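Local coordinates for protein prolyl-tRNA synthetase (Naegleria fowleri, PDB 6UYH) that probably attaches proline to its cognate tRNA at the expense of ATP, and binds the inhibitor halofuginone together with the ATP analogue AMPPNP, at residues W423-N431 and I450-V459. Sequence-based numbering, arbitrary orientation.
Sequences WPEFIKALN and IKEKSKLESV
W423 of helix 423-431 drops as a knob among I450, K453, S454 and E457 of helix 444-457, making this a helix-helix contact in the C-terminal region, where the two short segments cross at -60° with their axes 10.6 Å apart. Its chi1 of -174° turns the indole away from the backbone N and lays it against the turn I450-S454. K453 runs fully extended over one face, in the opposite sense to the indole, and sets its NZ 3.6 Å from the centroid of the five-membered ring, 6° off the normal: a cation-pi contact. The other face is backed by F426. At the edge, NE1 of W423 gives a nearly straight hydrogen bond of 2.9 Å to OE1 of E457, in the indole plane but from above the carboxylate, whose plane stands nearly perpendicular to the ring; face and edge are thus both fixed. Further along, I427 packs CD1 on E457 CB, and L430 brings CD2 to 3.8 Å from S454 CB. N431 closes the far end: its OD1 accepts V459 N at 3.3 Å, while ND2 makes a weak bond to E457 O. F426 and I450, touching through CZ and CG2, both reach F509 and I438. This is a knob-into-hole pair of crossed helices laid on antiparallel strands 435-440 and 505-512, part of the alpha/beta C-terminal region of prolyl-tRNA synthetase.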
loop_
_atom_site.group_PDB
_atom_site.type_symbol
_atom_site.label_atom_id
_atom_site.label_comp_id
_atom_site.label_asym_id
_atom_site.label_seq_id
_atom_site.Cartn_x
_atom_site.Cartn_y
_atom_site.Cartn_z
ATOM N N TRP A 423 28.045 -23.826 -31.010
ATOM C CA TRP A 423 27.944 -24.383 -29.663
ATOM C C TRP A 423 29.226 -24.248 -28.854
ATOM O O TRP A 423 29.144 -23.857 -27.674
ATOM C CB TRP A 423 27.501 -25.848 -29.718
ATOM C CG TRP A 423 27.265 -26.338 -28.347
ATOM C CD1 TRP A 423 28.132 -27.047 -27.556
ATOM C CD2 TRP A 423 26.101 -26.091 -27.553
ATOM N NE1 TRP A 423 27.560 -27.273 -26.322
ATOM C CE2 TRP A 423 26.311 -26.699 -26.299
ATOM C CE3 TRP A 423 24.892 -25.429 -27.789
ATOM C CZ2 TRP A 423 25.355 -26.666 -25.285
ATOM C CZ3 TRP A 423 23.943 -25.396 -26.781
ATOM C CH2 TRP A 423 24.179 -26.016 -25.545
ATOM N N PRO A 424 30.419 -24.571 -29.381
ATOM C CA PRO A 424 31.629 -24.405 -28.554
ATOM C C PRO A 424 31.823 -22.983 -28.068
ATOM O O PRO A 424 32.269 -22.777 -26.934
ATOM C CB PRO A 424 32.762 -24.849 -29.495
ATOM C CG PRO A 424 32.101 -25.758 -30.478
ATOM C CD PRO A 424 30.731 -25.185 -30.688
ATOM N N GLU A 425 31.494 -21.994 -28.898
ATOM C CA GLU A 425 31.545 -20.605 -28.452
ATOM C C GLU A 425 30.514 -20.332 -27.372
ATOM O O GLU A 425 30.804 -19.636 -26.393
ATOM C CB GLU A 425 31.312 -19.666 -29.630
ATOM C CG GLU A 425 32.463 -19.638 -30.627
ATOM C CD GLU A 425 32.084 -18.876 -31.874
ATOM O OE1 GLU A 425 31.388 -19.463 -32.727
ATOM O OE2 GLU A 425 32.466 -17.692 -31.993
ATOM N N PHE A 426 29.302 -20.862 -27.547
ATOM C CA PHE A 426 28.224 -20.658 -26.583
ATOM C C PHE A 426 28.601 -21.192 -25.206
ATOM O O PHE A 426 28.512 -20.475 -24.200
ATOM C CB PHE A 426 26.958 -21.341 -27.110
ATOM C CG PHE A 426 25.779 -21.311 -26.156
ATOM C CD1 PHE A 426 25.050 -20.152 -25.968
ATOM C CD2 PHE A 426 25.371 -22.465 -25.510
ATOM C CE1 PHE A 426 23.958 -20.135 -25.118
ATOM C CE2 PHE A 426 24.285 -22.454 -24.663
ATOM C CZ PHE A 426 23.574 -21.286 -24.473
ATOM N N ILE A 427 29.036 -22.452 -25.137
ATOM C CA ILE A 427 29.279 -23.033 -23.823
ATOM C C ILE A 427 30.476 -22.363 -23.162
ATOM O O ILE A 427 30.507 -22.211 -21.934
ATOM C CB ILE A 427 29.447 -24.562 -23.924
ATOM C CG1 ILE A 427 29.475 -25.179 -22.525
ATOM C CG2 ILE A 427 30.701 -24.938 -24.713
ATOM C CD1 ILE A 427 28.203 -24.945 -21.736
ATOM N N LYS A 428 31.461 -21.934 -23.955
ATOM C CA LYS A 428 32.621 -21.245 -23.403
ATOM C C LYS A 428 32.212 -19.927 -22.763
ATOM O O LYS A 428 32.612 -19.616 -21.630
ATOM C CB LYS A 428 33.655 -21.012 -24.506
ATOM C CG LYS A 428 34.833 -20.126 -24.111
ATOM C CD LYS A 428 35.630 -19.720 -25.347
ATOM C CE LYS A 428 36.592 -18.585 -25.049
ATOM N NZ LYS A 428 37.850 -19.079 -24.444
ATOM N N ALA A 429 31.416 -19.135 -23.484
ATOM C CA ALA A 429 30.978 -17.841 -22.963
ATOM C C ALA A 429 30.060 -18.010 -21.762
ATOM O O ALA A 429 30.141 -17.243 -20.796
ATOM C CB ALA A 429 30.290 -17.048 -24.076
ATOM N N LEU A 430 29.195 -19.024 -21.792
ATOM C CA LEU A 430 28.322 -19.300 -20.654
ATOM C C LEU A 430 29.133 -19.615 -19.402
ATOM O O LEU A 430 28.869 -19.077 -18.317
ATOM C CB LEU A 430 27.397 -20.463 -21.005
ATOM C CG LEU A 430 26.139 -20.656 -20.181
ATOM C CD1 LEU A 430 25.163 -19.500 -20.455
ATOM C CD2 LEU A 430 25.539 -22.007 -20.510
ATOM N N ASN A 431 30.133 -20.489 -19.533
ATOM C CA ASN A 431 30.938 -20.878 -18.380
ATOM C C ASN A 431 31.817 -19.745 -17.857
ATOM O O ASN A 431 32.265 -19.816 -16.708
ATOM C CB ASN A 431 31.790 -22.098 -18.724
ATOM C CG ASN A 431 31.023 -23.400 -18.580
ATOM O OD1 ASN A 431 30.000 -23.463 -17.894
ATOM N ND2 ASN A 431 31.521 -24.451 -19.216
ATOM N N ILE A 450 18.729 -26.940 -25.689
ATOM C CA ILE A 450 19.810 -26.061 -25.251
ATOM C C ILE A 450 19.946 -26.094 -23.735
ATOM O O ILE A 450 21.060 -26.132 -23.194
ATOM C CB ILE A 450 19.571 -24.631 -25.771
ATOM C CG1 ILE A 450 19.670 -24.600 -27.304
ATOM C CG2 ILE A 450 20.541 -23.645 -25.122
ATOM C CD1 ILE A 450 19.080 -23.321 -27.916
ATOM N N LYS A 451 18.813 -26.090 -23.026
ATOM C CA LYS A 451 18.854 -26.133 -21.572
ATOM C C LYS A 451 19.520 -27.412 -21.074
ATOM O O LYS A 451 20.381 -27.375 -20.185
ATOM C CB LYS A 451 17.437 -26.005 -21.009
ATOM N N GLU A 452 19.109 -28.560 -21.614
ATOM C CA GLU A 452 19.645 -29.828 -21.125
ATOM C C GLU A 452 21.125 -29.977 -21.467
ATOM O O GLU A 452 21.915 -30.450 -20.637
ATOM C CB GLU A 452 18.840 -30.999 -21.701
ATOM N N LYS A 453 21.519 -29.579 -22.684
ATOM C CA LYS A 453 22.904 -29.761 -23.109
ATOM C C LYS A 453 23.839 -28.816 -22.366
ATOM O O LYS A 453 24.912 -29.230 -21.915
ATOM C CB LYS A 453 23.029 -29.556 -24.621
ATOM C CG LYS A 453 24.397 -29.920 -25.202
ATOM C CD LYS A 453 24.396 -29.705 -26.714
ATOM C CE LYS A 453 25.722 -30.075 -27.346
ATOM N NZ LYS A 453 25.708 -29.631 -28.774
ATOM N N SER A 454 23.456 -27.544 -22.232
ATOM C CA SER A 454 24.291 -26.616 -21.475
ATOM C C SER A 454 24.386 -27.027 -20.010
ATOM O O SER A 454 25.450 -26.885 -19.400
ATOM C CB SER A 454 23.767 -25.179 -21.603
ATOM O OG SER A 454 22.484 -25.025 -21.022
ATOM N N LYS A 455 23.304 -27.570 -19.440
ATOM C CA LYS A 455 23.348 -28.017 -18.045
ATOM C C LYS A 455 24.361 -29.139 -17.854
ATOM O O LYS A 455 25.086 -29.168 -16.852
ATOM C CB LYS A 455 21.961 -28.471 -17.591
ATOM C CG LYS A 455 21.856 -28.800 -16.104
ATOM C CD LYS A 455 20.450 -29.256 -15.759
ATOM C CE LYS A 455 20.298 -29.540 -14.279
ATOM N NZ LYS A 455 21.085 -30.734 -13.876
ATOM N N LEU A 456 24.427 -30.071 -18.805
ATOM C CA LEU A 456 25.383 -31.170 -18.707
ATOM C C LEU A 456 26.826 -30.691 -18.820
ATOM O O LEU A 456 27.719 -31.273 -18.196
ATOM C CB LEU A 456 25.091 -32.211 -19.784
ATOM C CG LEU A 456 23.924 -33.154 -19.494
ATOM C CD1 LEU A 456 23.271 -33.610 -20.793
ATOM C CD2 LEU A 456 24.394 -34.353 -18.681
ATOM N N GLU A 457 27.077 -29.641 -19.595
ATOM C CA GLU A 457 28.427 -29.152 -19.830
ATOM C C GLU A 457 28.777 -27.953 -18.959
ATOM O O GLU A 457 29.851 -27.369 -19.129
ATOM C CB GLU A 457 28.599 -28.804 -21.312
ATOM C CG GLU A 457 28.219 -29.953 -22.243
ATOM C CD GLU A 457 28.419 -29.634 -23.724
ATOM O OE1 GLU A 457 28.889 -28.520 -24.051
ATOM O OE2 GLU A 457 28.099 -30.506 -24.559
ATOM N N SER A 458 27.913 -27.596 -18.015
ATOM C CA SER A 458 28.054 -26.378 -17.232
ATOM C C SER A 458 28.836 -26.618 -15.953
ATOM O O SER A 458 28.913 -27.731 -15.433
ATOM C CB SER A 458 26.683 -25.806 -16.863
ATOM O OG SER A 458 26.121 -26.514 -15.760
ATOM N N VAL A 459 29.386 -25.530 -15.428
ATOM C CA VAL A 459 30.001 -25.492 -14.113
ATOM C C VAL A 459 29.519 -24.218 -13.424
ATOM O O VAL A 459 29.260 -23.202 -14.074
ATOM C CB VAL A 459 31.543 -25.547 -14.222
ATOM C CG1 VAL A 459 32.069 -24.298 -14.920
ATOM C CG2 VAL A 459 32.170 -25.720 -12.869
#